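Local structure of alpha-ketoglutarate-dependent 2,4-dichlorophenoxyacetate dioxygenase (Bradyrhizobium diazoefficiens, 5BKE) at residues M256-N259 against R260-M263; S116-S119 against F120-I123; N235-A238 against T239-E242; M56-A59 against L60-Q64; R200-P203 against V204-R207. The protein probably uses a metal ion and 2-oxoglutarate to oxidise aryloxyalkanoate herbicides such as 2,4-dichlorophenoxyacetate. All coordinates share one frame; numbering follows the deposited sequence.

Contact 1 (M256-N259 against R260-M263). With OGA (N-oxalylglycine), chain O.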
loop_
_atom_site.group_PDB
_atom_site.type_symbol
_atom_site.label_atom_id
_atom_site.label_comp_id
_atom_site.label_asym_id
_atom_site.label_seq_id
_atom_site.Cartn_x
_atom_site.Cartn_y
_atom_site.Cartn_z
ATOM N N MET C 256 6.644 28.236 -29.828
ATOM C CA MET C 256 8.028 28.112 -29.375
ATOM C C MET C 256 8.250 26.802 -28.645
ATOM O O MET C 256 7.380 26.339 -27.891
ATOM C CB MET C 256 8.468 29.317 -28.538
ATOM C CG MET C 256 7.752 29.528 -27.218
ATOM S SD MET C 256 8.276 31.024 -26.339
ATOM C CE MET C 256 10.047 30.771 -26.136
ATOM N N TRP C 257 9.398 26.185 -28.893
ATOM C CA TRP C 257 9.677 24.870 -28.341
ATOM C C TRP C 257 11.074 24.761 -27.745
ATOM O O TRP C 257 12.005 25.469 -28.177
ATOM C CB TRP C 257 9.409 23.763 -29.373
ATOM C CG TRP C 257 10.227 23.847 -30.639
ATOM C CD1 TRP C 257 11.457 23.277 -30.861
ATOM C CD2 TRP C 257 9.865 24.506 -31.864
ATOM N NE1 TRP C 257 11.884 23.558 -32.132
ATOM C CE2 TRP C 257 10.931 24.305 -32.776
ATOM C CE3 TRP C 257 8.752 25.262 -32.274
ATOM C CZ2 TRP C 257 10.919 24.825 -34.078
ATOM C CZ3 TRP C 257 8.732 25.777 -33.574
ATOM C CH2 TRP C 257 9.815 25.560 -34.457
ATOM N N ASP C 258 11.201 23.888 -26.744
ATOM C CA ASP C 258 12.487 23.562 -26.169
ATOM C C ASP C 258 13.073 22.378 -26.918
ATOM O O ASP C 258 12.553 21.252 -26.852
ATOM C CB ASP C 258 12.380 23.283 -24.665
ATOM C CG ASP C 258 13.742 23.118 -23.998
ATOM O OD1 ASP C 258 14.794 23.221 -24.680
ATOM O OD2 ASP C 258 13.764 22.896 -22.766
ATOM N N ASN C 259 14.165 22.643 -27.641
ATOM C CA ASN C 259 14.850 21.601 -28.437
ATOM C C ASN C 259 15.481 20.521 -27.556
ATOM O O ASN C 259 15.685 19.393 -28.005
ATOM C CB ASN C 259 15.901 22.234 -29.367
ATOM C CG ASN C 259 15.262 22.980 -30.535
ATOM O OD1 ASN C 259 14.664 22.372 -31.442
ATOM N ND2 ASN C 259 15.361 24.304 -30.503
ATOM N N ARG C 260 15.751 20.879 -26.298
ATOM C CA ARG C 260 16.370 19.981 -25.320
ATOM C C ARG C 260 15.407 18.883 -24.791
ATOM O O ARG C 260 15.868 17.902 -24.183
ATOM C CB ARG C 260 16.974 20.786 -24.152
ATOM C CG ARG C 260 17.849 21.970 -24.584
ATOM C CD ARG C 260 18.250 22.862 -23.420
ATOM N NE ARG C 260 17.092 23.485 -22.784
ATOM C CZ ARG C 260 17.132 24.286 -21.722
ATOM N NH1 ARG C 260 18.291 24.606 -21.149
ATOM N NH2 ARG C 260 15.999 24.785 -21.237
ATOM N N GLN C 261 14.104 19.037 -25.079
ATOM C CA GLN C 261 13.041 18.156 -24.570
ATOM C C GLN C 261 12.112 17.582 -25.639
ATOM O O GLN C 261 11.184 16.833 -25.296
ATOM C CB GLN C 261 12.173 18.904 -23.545
ATOM C CG GLN C 261 12.932 19.449 -22.353
ATOM C CD GLN C 261 12.022 20.093 -21.343
ATOM O OE1 GLN C 261 11.553 19.426 -20.424
ATOM N NE2 GLN C 261 11.763 21.398 -21.501
ATOM N N THR C 262 12.338 17.940 -26.909
ATOM C CA THR C 262 11.382 17.656 -27.982
ATOM C C THR C 262 12.008 17.259 -29.314
ATOM O O THR C 262 13.195 17.484 -29.556
ATOM C CB THR C 262 10.483 18.877 -28.309
ATOM O OG1 THR C 262 11.299 19.962 -28.781
ATOM C CG2 THR C 262 9.632 19.325 -27.115
ATOM N N MET C 263 11.181 16.647 -30.163
ATOM C CA MET C 263 11.362 16.660 -31.607
ATOM C C MET C 263 10.174 17.366 -32.235
ATOM O O MET C 263 9.121 17.530 -31.601
ATOM C CB MET C 263 11.457 15.251 -32.179
ATOM C CG MET C 263 12.805 14.589 -31.987
ATOM S SD MET C 263 13.061 13.233 -33.124
ATOM C CE MET C 263 11.699 12.134 -32.692
HETATM C C1 OGA O . 11.855 24.949 -37.789
HETATM C C2 OGA O . 11.002 23.935 -38.367
HETATM C C4 OGA O . 8.847 23.465 -39.454
HETATM C C5 OGA O . 7.779 24.328 -40.068
HETATM O O1 OGA O . 12.807 24.559 -37.069
HETATM O O2 OGA O . 11.582 26.152 -37.996
HETATM O "O2'" OGA O . 11.447 22.795 -38.475
HETATM O O3 OGA O . 8.144 25.159 -40.932
HETATM N N1 OGA O . 9.774 24.301 -38.708
HETATM O O4 OGA O . 6.595 24.191 -39.682
HETATM O O HOH W 1 13.016 24.851 -21.083
HETATM O O HOH W 2 12.558 20.171 -31.211
#
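A tight turn links strand 254-258 to strand 262-266 beside the metal site of this double-stranded beta-helix (cupin-type) fold, and Asp258 holds it together. Asp258 O takes two bonds, from Thr262 OG1 at 2.6 Å and from Gln261 N at 3.2 Å. The two donors come from opposite faces of the carbonyl plane. The carboxylate grips the turn as well. With CG anti to the backbone N (chi1 -172°), Asp258 OD1 takes Arg260 NE on its syn lone pair at 3.0 Å, in a salt bridge. Arg260 N meets OD1 from above the carboxylate plane. Gln261 NE2 binds Asp258 OD2 at 2.8 Å, on the anti side and somewhat out of the carboxylate plane. A water joins OD2 to Arg260 NH2. A second water, held by Thr262 OG1, also binds Asn259 OD1. The Trp257 ring carries its CZ2 edge to within 3.5 Å of N-oxalylglycine O1, near the ring plane, so the strand end borders its pocket. Asn259 ND2 is bound to Ser128 and Lys126. Strand 254-258 runs antiparallel between strands 42-45 and 127-132, with Met256 on Leu43 and Leu129 and Trp257 on Val42. Strand 262-266 joins strand 142-146 in the three-stranded sheet.

Contact 2 (S116-S119 against F120-I123); sequences SDSS and FRPI. With MN (manganese (II) ion), chain N; OGA (N-oxalylglycine), chain O.
Ser118 lies under the ring of Phe120 and alongside the chain of Arg121. The Phe120 ring folds back over the turn because its CG sits between the backbone N and the carbonyl carbon (chi1 54°). One face of the ring then covers Ser118 CA, which lies 3.9 Å from the ring centroid and 19° off the normal, a CH-pi contact. Arg121 runs extended from CG to NE past Ser118, with Arg121 CD 3.8 Å from Ser118 CB. Its guanidinium group has Phe120 CE1 over one face. The Ser118 side chain has two conformers, so the place of its hydroxyl is doubtful. In the conformer described here it is hydrogen-bonded to Glu66. The far end of Arg121 binds the carbonyl of Arg69. A type I turn from Ser118 to Arg121 sets this up, closed by Arg121 N to Ser118 O at 3.0 Å. A type II turn from Ser116 to Ser119 precedes it. Within that turn Asp117 points the other way, and its OD1 binds the manganese ion at 2.1 Å, in a site completed by His115, His264 and N-oxalylglycine. Asp117 OD2 is held by Ser128. Asp117 is thus the acidic member of the two-histidine, one-carboxylate facial triad. The double turn occupies the loop between helix 103-108 and strand 127-132, with Ser119 bound to Ser213 and His169, the latter on strand 166-169.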
loop_
_atom_site.group_PDB
_atom_site.type_symbol
_atom_site.label_atom_id
_atom_site.label_comp_id
_atom_site.label_asym_id
_atom_site.label_seq_id
_atom_site.Cartn_x
_atom_site.Cartn_y
_atom_site.Cartn_z
ATOM N N SER C 116 15.354 17.624 -33.947
ATOM C CA SER C 116 15.590 18.635 -32.917
ATOM C C SER C 116 16.563 19.636 -33.551
ATOM O O SER C 116 17.556 19.221 -34.162
ATOM C CB SER C 116 16.185 17.968 -31.674
ATOM O OG SER C 116 16.372 18.893 -30.630
ATOM N N ASP C 117 16.271 20.934 -33.450
ATOM C CA ASP C 117 17.006 21.938 -34.230
ATOM C C ASP C 117 18.458 22.020 -33.789
ATOM O O ASP C 117 18.757 21.973 -32.571
ATOM C CB ASP C 117 16.392 23.340 -34.112
ATOM C CG ASP C 117 15.061 23.481 -34.823
ATOM O OD1 ASP C 117 14.809 22.806 -35.844
ATOM O OD2 ASP C 117 14.260 24.315 -34.350
ATOM N N SER C 118 19.325 22.147 -34.803
ATOM C CA SER C 118 20.767 22.331 -34.614
ATOM C C SER C 118 21.431 21.223 -33.786
ATOM O O SER C 118 22.437 21.463 -33.101
ATOM C CB SER C 118 21.062 23.716 -34.020
ATOM O OG SER C 118 20.767 24.743 -34.948
ATOM N N SER C 119 20.872 20.011 -33.844
ATOM C CA SER C 119 21.459 18.870 -33.149
ATOM C C SER C 119 22.808 18.466 -33.792
ATOM O O SER C 119 23.609 17.742 -33.182
ATOM C CB SER C 119 20.461 17.701 -33.053
ATOM O OG SER C 119 20.225 17.074 -34.298
ATOM N N PHE C 120 23.033 18.956 -35.019
ATOM C CA PHE C 120 24.314 18.870 -35.755
ATOM C C PHE C 120 25.394 19.863 -35.283
ATOM O O PHE C 120 26.464 19.934 -35.885
ATOM C CB PHE C 120 24.069 19.063 -37.265
ATOM C CG PHE C 120 23.324 20.324 -37.599
ATOM C CD1 PHE C 120 23.987 21.564 -37.644
ATOM C CD2 PHE C 120 21.945 20.288 -37.851
ATOM C CE1 PHE C 120 23.283 22.735 -37.931
ATOM C CE2 PHE C 120 21.239 21.457 -38.152
ATOM C CZ PHE C 120 21.908 22.680 -38.187
ATOM N N ARG C 121 25.109 20.639 -34.236
ATOM C CA ARG C 121 26.080 21.572 -33.647
ATOM C C ARG C 121 26.614 21.052 -32.317
ATOM O O ARG C 121 25.847 20.453 -31.548
ATOM C CB ARG C 121 25.460 22.947 -33.404
ATOM C CG ARG C 121 24.937 23.637 -34.643
ATOM C CD ARG C 121 24.560 25.072 -34.316
ATOM N NE ARG C 121 23.860 25.682 -35.442
ATOM C CZ ARG C 121 24.450 26.194 -36.523
ATOM N NH1 ARG C 121 25.778 26.186 -36.650
ATOM N NH2 ARG C 121 23.696 26.712 -37.487
ATOM N N PRO C 122 27.923 21.286 -32.028
ATOM C CA PRO C 122 28.491 20.810 -30.760
ATOM C C PRO C 122 27.742 21.344 -29.526
ATOM O O PRO C 122 27.598 20.621 -28.532
ATOM C CB PRO C 122 29.951 21.311 -30.805
ATOM C CG PRO C 122 30.014 22.289 -31.932
ATOM C CD PRO C 122 28.975 21.832 -32.908
ATOM N N ILE C 123 27.275 22.590 -29.599
ATOM C CA ILE C 123 26.341 23.125 -28.608
ATOM C C ILE C 123 24.984 23.310 -29.316
ATOM O O ILE C 123 24.816 24.259 -30.086
ATOM C CB ILE C 123 26.854 24.424 -27.925
ATOM C CG1 ILE C 123 28.219 24.186 -27.239
ATOM C CG2 ILE C 123 25.850 24.893 -26.888
ATOM C CD1 ILE C 123 28.940 25.432 -26.742
HETATM MN MN MN N . 13.147 22.601 -37.068
HETATM C C1 OGA O . 11.855 24.949 -37.789
HETATM C C2 OGA O . 11.002 23.935 -38.367
HETATM C C4 OGA O . 8.847 23.465 -39.454
HETATM C C5 OGA O . 7.779 24.328 -40.068
HETATM O O1 OGA O . 12.807 24.559 -37.069
HETATM O O2 OGA O . 11.582 26.152 -37.996
HETATM O "O2'" OGA O . 11.447 22.795 -38.475
HETATM O O3 OGA O . 8.144 25.159 -40.932
HETATM N N1 OGA O . 9.774 24.301 -38.708
HETATM O O4 OGA O . 6.595 24.191 -39.682
#

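Contact 3 (N235-A238 against T239-E242)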
loop_
_atom_site.group_PDB
_atom_site.type_symbol
_atom_site.label_atom_id
_atom_site.label_comp_id
_atom_site.label_asym_id
_atom_site.label_seq_id
_atom_site.Cartn_x
_atom_site.Cartn_y
_atom_site.Cartn_z
ATOM N N ASN C 235 12.664 6.050 -32.359
ATOM C CA ASN C 235 11.897 7.067 -33.091
ATOM C C ASN C 235 10.425 6.680 -33.280
ATOM O O ASN C 235 9.535 7.511 -33.096
ATOM C CB ASN C 235 12.578 7.413 -34.425
ATOM C CG ASN C 235 13.627 8.507 -34.270
ATOM O OD1 ASN C 235 13.292 9.683 -34.226
ATOM N ND2 ASN C 235 14.901 8.122 -34.177
ATOM N N GLU C 236 10.172 5.419 -33.619
ATOM C CA GLU C 236 8.806 4.919 -33.745
ATOM C C GLU C 236 8.072 4.978 -32.395
ATOM O O GLU C 236 6.915 5.394 -32.341
ATOM C CB GLU C 236 8.800 3.499 -34.302
ATOM C CG GLU C 236 7.425 2.988 -34.743
ATOM C CD GLU C 236 7.411 1.488 -35.003
ATOM O OE1 GLU C 236 8.457 0.931 -35.422
ATOM O OE2 GLU C 236 6.352 0.857 -34.794
ATOM N N HIS C 237 8.768 4.580 -31.327
ATOM C CA HIS C 237 8.241 4.616 -29.959
ATOM C C HIS C 237 7.874 6.038 -29.527
ATOM O O HIS C 237 6.800 6.268 -28.965
ATOM C CB HIS C 237 9.247 4.003 -28.977
ATOM C CG HIS C 237 8.924 4.281 -27.542
ATOM N ND1 HIS C 237 7.963 3.577 -26.848
ATOM C CD2 HIS C 237 9.402 5.214 -26.685
ATOM C CE1 HIS C 237 7.872 4.056 -25.619
ATOM N NE2 HIS C 237 8.731 5.052 -25.495
ATOM N N ALA C 238 8.769 6.978 -29.813
ATOM C CA ALA C 238 8.672 8.355 -29.334
ATOM C C ALA C 238 7.695 9.219 -30.105
ATOM O O ALA C 238 7.325 10.291 -29.630
ATOM C CB ALA C 238 10.051 9.001 -29.346
ATOM N N THR C 239 7.300 8.769 -31.294
ATOM C CA THR C 239 6.413 9.549 -32.180
ATOM C C THR C 239 5.005 8.946 -32.334
ATOM O O THR C 239 4.224 9.369 -33.204
ATOM C CB THR C 239 7.050 9.804 -33.565
ATOM O OG1 THR C 239 7.327 8.557 -34.216
ATOM C CG2 THR C 239 8.342 10.601 -33.410
ATOM N N GLN C 240 4.689 7.970 -31.479
ATOM C CA GLN C 240 3.322 7.464 -31.313
ATOM C C GLN C 240 2.383 8.624 -30.946
ATOM O O GLN C 240 2.808 9.558 -30.254
ATOM C CB GLN C 240 3.269 6.405 -30.205
ATOM C CG GLN C 240 4.006 5.112 -30.513
ATOM C CD GLN C 240 3.941 4.126 -29.365
ATOM O OE1 GLN C 240 3.065 3.267 -29.336
ATOM N NE2 GLN C 240 4.852 4.252 -28.406
ATOM N N PRO C 241 1.110 8.571 -31.403
ATOM C CA PRO C 241 0.128 9.649 -31.164
ATOM C C PRO C 241 0.008 10.129 -29.709
ATOM O O PRO C 241 -0.231 11.313 -29.483
ATOM C CB PRO C 241 -1.195 9.026 -31.628
ATOM C CG PRO C 241 -0.778 8.060 -32.680
ATOM C CD PRO C 241 0.518 7.475 -32.199
ATOM N N GLU C 242 0.200 9.227 -28.747
ATOM C CA GLU C 242 0.072 9.550 -27.318
ATOM C C GLU C 242 1.161 10.507 -26.823
ATOM O O GLU C 242 1.004 11.112 -25.760
ATOM C CB GLU C 242 0.065 8.270 -26.469
ATOM C CG GLU C 242 1.398 7.526 -26.440
ATOM C CD GLU C 242 1.276 6.118 -25.900
ATOM O OE1 GLU C 242 1.164 5.962 -24.666
ATOM O OE2 GLU C 242 1.291 5.171 -26.714
#
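Asn235 O is gripped twice by Thr239, the first residue past helix 224-238. The hydroxyl Thr239 OG1 donates to it at 2.7 Å, and the backbone Thr239 N adds a weak bond at 3.1 Å. The hydroxyl approaches tilted 28° from the carbonyl plane. A chi1 of 60° tucks OG1 in over the main chain of its own residue, which turns it back toward the helix. The methyl CG2 of Thr239 also rests against Asn235 O, at 3.3 Å. The next carbonyl but one is served by a side chain. Gln240 NE2 donates to His237 O at 2.9 Å, and the N-H...O angle is 168°. The donor lies in the carbonyl plane, on a lone pair, and the oxygen lies in the plane of the Gln240 amide. This flat, straight bond fixes the rotation of the amide. The Gln240 chain is extended beyond CG. Its CG passes 3.4 Å from Glu236 O on the way. The imidazole of His237 stands beside the amide, with Gln240 NE2 3.5 Å from His237 ND1 and the two planes well inclined to each other. His237 NE2 is bound to Ala150 O. Two side chains thus meet carbonyls of the last helical turn, a polar finish to the helix. Glu236 forms a salt bridge with Arg265 of a second subunit. Helix 224-238 packs here against helix 147-152 through Ala238, while Asn235 and Thr239 lean on Met263 of strand 262-266. The chain then leads on to strand 244-247 at the edge of the same sheet.

Contact 4 (M56-A59 against L60-Q64); sequences MAFA and LNFGQ
This is a local aromatic and amide contact where helix 52-59 passes into residues 60-64, on the way to strand 86-87. An aromatic pair and an asparagine side chain that bonds back to Phe58 O carry it. Phe58 and Phe62 form a T-shaped (edge-to-face) pair. Their centroids are 5.4 Å apart and their planes stand at 85°. The CE2 edge of Phe62 points at one face of Phe58, offset toward the rim, with Phe62 CE2 3.8 Å from Phe58 CE1. Phe58 sends its ring along the helix side with CG anti to the backbone N (chi1 174°). The Phe62 ring also has Asn61 CB over the centre of one face. Asn61 turns its amide back to the helix. Asn61 ND2 donates to Phe58 O at 2.8 Å, nearly straight at 170°, with the oxygen in the amide plane. Asn61 N adds a weak bond to the same carbonyl. Backbone bonds continue the turn, from Leu60 N to Met56 O at 2.9 Å and from Phe62 N to Ala59 O at 3.1 Å. On another side of the helix, Met56 CG meets Leu60 CD1 at 4.0 Å. Phe58 and Phe62 lie on Met256 of strand 254-258, and Phe62 also touches Val33 of helix 27-40. The chemistry is therefore divided. Met56 O, Phe58 O and Ala59 O take bonds from backbone N-H groups and one amide, while the two buried rings pack on each other and on Met256 of the main sheet.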
loop_
_atom_site.group_PDB
_atom_site.type_symbol
_atom_site.label_atom_id
_atom_site.label_comp_id
_atom_site.label_asym_id
_atom_site.label_seq_id
_atom_site.Cartn_x
_atom_site.Cartn_y
_atom_site.Cartn_z
ATOM N N MET C 56 12.591 38.638 -32.325
ATOM C CA MET C 56 13.934 38.349 -31.837
ATOM C C MET C 56 14.145 38.941 -30.443
ATOM O O MET C 56 14.738 38.287 -29.574
ATOM C CB MET C 56 15.000 38.818 -32.841
ATOM C CG MET C 56 16.447 38.635 -32.393
ATOM S SD MET C 56 16.906 36.917 -32.059
ATOM C CE MET C 56 17.037 36.245 -33.718
ATOM N N ALA C 57 13.644 40.158 -30.228
ATOM C CA ALA C 57 13.680 40.788 -28.903
ATOM C C ALA C 57 13.007 39.914 -27.823
ATOM O O ALA C 57 13.505 39.821 -26.691
ATOM C CB ALA C 57 13.066 42.186 -28.937
ATOM N N PHE C 58 11.890 39.276 -28.192
ATOM C CA PHE C 58 11.200 38.337 -27.317
ATOM C C PHE C 58 12.127 37.163 -27.005
ATOM O O PHE C 58 12.332 36.838 -25.842
ATOM C CB PHE C 58 9.862 37.867 -27.936
ATOM C CG PHE C 58 9.156 36.762 -27.144
ATOM C CD1 PHE C 58 8.889 36.895 -25.774
ATOM C CD2 PHE C 58 8.733 35.601 -27.782
ATOM C CE1 PHE C 58 8.246 35.873 -25.066
ATOM C CE2 PHE C 58 8.082 34.581 -27.079
ATOM C CZ PHE C 58 7.839 34.721 -25.721
ATOM N N ALA C 59 12.701 36.561 -28.045
ATOM C CA ALA C 59 13.621 35.427 -27.903
ATOM C C ALA C 59 14.837 35.736 -27.035
ATOM O O ALA C 59 15.302 34.870 -26.302
ATOM C CB ALA C 59 14.060 34.921 -29.267
ATOM N N LEU C 60 15.332 36.971 -27.101
ATOM C CA LEU C 60 16.561 37.361 -26.377
ATOM C C LEU C 60 16.446 37.464 -24.847
ATOM O O LEU C 60 17.473 37.492 -24.159
ATOM C CB LEU C 60 17.201 38.626 -26.986
ATOM C CG LEU C 60 17.900 38.430 -28.342
ATOM C CD1 LEU C 60 18.226 39.777 -28.993
ATOM C CD2 LEU C 60 19.148 37.542 -28.247
ATOM N N ASN C 61 15.207 37.488 -24.324
ATOM C CA ASN C 61 14.926 37.289 -22.882
ATOM C C ASN C 61 15.538 35.996 -22.335
ATOM O O ASN C 61 15.877 35.917 -21.144
ATOM C CB ASN C 61 13.412 37.212 -22.632
ATOM C CG ASN C 61 12.731 38.562 -22.731
ATOM O OD1 ASN C 61 12.790 39.370 -21.800
ATOM N ND2 ASN C 61 12.083 38.815 -23.864
ATOM N N PHE C 62 15.686 35.014 -23.224
ATOM C CA PHE C 62 15.982 33.626 -22.883
ATOM C C PHE C 62 17.406 33.183 -23.236
ATOM O O PHE C 62 17.747 32.005 -23.102
ATOM C CB PHE C 62 14.933 32.715 -23.550
ATOM C CG PHE C 62 13.516 33.192 -23.349
ATOM C CD1 PHE C 62 12.975 33.301 -22.061
ATOM C CD2 PHE C 62 12.724 33.555 -24.444
ATOM C CE1 PHE C 62 11.675 33.753 -21.870
ATOM C CE2 PHE C 62 11.419 34.010 -24.257
ATOM C CZ PHE C 62 10.898 34.107 -22.971
ATOM N N GLY C 63 18.233 34.133 -23.671
ATOM C CA GLY C 63 19.646 33.870 -23.933
ATOM C C GLY C 63 20.195 34.774 -25.003
ATOM O O GLY C 63 19.926 35.980 -25.002
ATOM N N GLN C 64 20.958 34.173 -25.914
ATOM C CA GLN C 64 21.592 34.871 -27.029
ATOM C C GLN C 64 21.199 34.209 -28.347
ATOM O O GLN C 64 20.781 33.051 -28.351
ATOM C CB GLN C 64 23.117 34.879 -26.853
ATOM C CG GLN C 64 23.588 35.634 -25.616
ATOM C CD GLN C 64 25.096 35.806 -25.547
ATOM O OE1 GLN C 64 25.765 35.101 -24.796
ATOM N NE2 GLN C 64 25.639 36.753 -26.325
#

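Contact 5 (R200-P203 against V204-R207)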
loop_
_atom_site.group_PDB
_atom_site.type_symbol
_atom_site.label_atom_id
_atom_site.label_comp_id
_atom_site.label_asym_id
_atom_site.label_seq_id
_atom_site.Cartn_x
_atom_site.Cartn_y
_atom_site.Cartn_z
ATOM N N ARG C 200 19.636 12.510 -22.535
ATOM C CA ARG C 200 20.047 13.797 -21.965
ATOM C C ARG C 200 19.258 14.156 -20.712
ATOM O O ARG C 200 18.161 13.627 -20.490
ATOM C CB ARG C 200 20.035 14.909 -23.026
ATOM C CG ARG C 200 18.664 15.358 -23.511
ATOM C CD ARG C 200 18.769 16.236 -24.759
ATOM N NE ARG C 200 19.507 17.492 -24.551
ATOM C CZ ARG C 200 19.693 18.422 -25.494
ATOM N NH1 ARG C 200 19.189 18.251 -26.711
ATOM N NH2 ARG C 200 20.373 19.534 -25.221
ATOM N N THR C 201 19.838 15.021 -19.881
ATOM C CA THR C 201 19.205 15.448 -18.629
ATOM C C THR C 201 18.996 16.958 -18.640
ATOM O O THR C 201 19.946 17.714 -18.831
ATOM C CB THR C 201 20.030 14.985 -17.398
ATOM O OG1 THR C 201 20.038 13.553 -17.345
ATOM C CG2 THR C 201 19.438 15.508 -16.089
ATOM N N HIS C 202 17.749 17.384 -18.435
ATOM C CA HIS C 202 17.402 18.806 -18.444
ATOM C C HIS C 202 18.055 19.538 -17.264
ATOM O O HIS C 202 18.027 19.029 -16.137
ATOM C CB HIS C 202 15.889 19.000 -18.422
ATOM C CG HIS C 202 15.464 20.390 -18.782
ATOM N ND1 HIS C 202 15.378 21.405 -17.854
ATOM C CD2 HIS C 202 15.143 20.943 -19.976
ATOM C CE1 HIS C 202 15.003 22.519 -18.456
ATOM N NE2 HIS C 202 14.856 22.266 -19.745
ATOM N N PRO C 203 18.648 20.727 -17.517
ATOM C CA PRO C 203 19.385 21.422 -16.448
ATOM C C PRO C 203 18.544 21.971 -15.283
ATOM O O PRO C 203 19.090 22.201 -14.204
ATOM C CB PRO C 203 20.089 22.565 -17.194
ATOM C CG PRO C 203 19.264 22.778 -18.420
ATOM C CD PRO C 203 18.811 21.408 -18.817
ATOM N N VAL C 204 17.244 22.172 -15.492
ATOM C CA VAL C 204 16.382 22.776 -14.476
ATOM C C VAL C 204 15.701 21.690 -13.639
ATOM O O VAL C 204 15.931 21.609 -12.433
ATOM C CB VAL C 204 15.342 23.767 -15.080
ATOM C CG1 VAL C 204 14.399 24.301 -14.007
ATOM C CG2 VAL C 204 16.040 24.923 -15.786
ATOM N N HIS C 205 14.877 20.857 -14.278
ATOM C CA HIS C 205 14.070 19.874 -13.545
ATOM C C HIS C 205 14.662 18.469 -13.554
ATOM O O HIS C 205 14.138 17.568 -12.886
ATOM C CB HIS C 205 12.604 19.876 -14.007
ATOM C CG HIS C 205 12.423 19.828 -15.495
ATOM N ND1 HIS C 205 12.986 18.850 -16.287
ATOM C CD2 HIS C 205 11.730 20.638 -16.331
ATOM C CE1 HIS C 205 12.635 19.052 -17.544
ATOM N NE2 HIS C 205 11.883 20.137 -17.600
ATOM N N ARG C 206 15.749 18.294 -14.309
ATOM C CA ARG C 206 16.520 17.041 -14.361
ATOM C C ARG C 206 15.797 15.810 -14.940
ATOM O O ARG C 206 16.285 14.675 -14.803
ATOM C CB ARG C 206 17.184 16.740 -13.005
ATOM C CG ARG C 206 18.247 17.765 -12.611
ATOM C CD ARG C 206 19.066 17.319 -11.410
ATOM N NE ARG C 206 19.890 16.136 -11.700
ATOM C CZ ARG C 206 21.115 16.160 -12.224
ATOM N NH1 ARG C 206 21.700 17.310 -12.540
ATOM N NH2 ARG C 206 21.755 15.021 -12.442
ATOM N N ARG C 207 14.660 16.038 -15.606
ATOM C CA ARG C 207 13.983 14.981 -16.372
ATOM C C ARG C 207 14.936 14.461 -17.444
ATOM O O ARG C 207 15.626 15.249 -18.101
ATOM C CB ARG C 207 12.702 15.491 -17.038
ATOM C CG ARG C 207 11.561 15.867 -16.093
ATOM C CD ARG C 207 10.771 14.668 -15.588
ATOM N NE ARG C 207 10.093 13.900 -16.639
ATOM C CZ ARG C 207 8.935 14.227 -17.208
ATOM N NH1 ARG C 207 8.293 15.335 -16.855
ATOM N NH2 ARG C 207 8.412 13.442 -18.141
HETATM O O HOH W 3 20.910 20.044 -13.119
#
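His202 and His205 stack at the packed heart of a loop whose other side lies at the surface. The two rings form an offset stack, with centroids 4.1 Å apart and planes at 21°. His202 CG and His205 CE1 are 3.4 Å apart, and His202 ND1 lies over the centre of the His205 ring. The opposite face of His202 is covered by Pro203 CD, so this ring is sandwiched. With chi1 at 48°, the His205 ring swings in above its own backbone and folds back over His202. Val204 N donates to His202 ND1 at 3.1 Å, from 31° out of the ring plane, and Val204 CB sits at the ring edge. At the neck of the loop His202 N binds Arg207 O at 3.0 Å, nearly straight. Arg206 N makes a weaker bond to His202 O. The outer side is looser. Thr201 CG2 lies over one face of the Arg206 guanidinium, but 4.2 Å above its plane. A water links Arg206 NH1, at 2.9 Å, to Pro203 O. Arg206 also comes near Arg22 of a third subunit, a like charge. The inner side is tied down further: His205 NE2 binds Asp38 O, and Arg207 pairs with Asp152. The loop joins strand 194-201 to its antiparallel neighbour 208-210. It packs between helix 27-40, through His202 and Val204, and helix 147-152, through His205 and Arg207.

Along the chain the order is contact 4, contact 2, contact 5, contact 3, contact 1, with none overlapping. Contact 1 lies about 6 Å from the chain centre and touches all the others, whose centres are about 12 to 16 Å from its own. Asn259 OD1 reaches Asp117 N of contact 2 at 2.9 Å, next to the metal and N-oxalylglycine. Asp258 meets His202 of contact 5, Met256 packs on Phe58 of contact 4, and Met263 on Thr239 of contact 3. Contacts 3 and 4 lie on opposite sides of the centre, about 31 Å apart. The 256-263 turn thus connects the metal-binding loop with more peripheral helical regions and a surface loop.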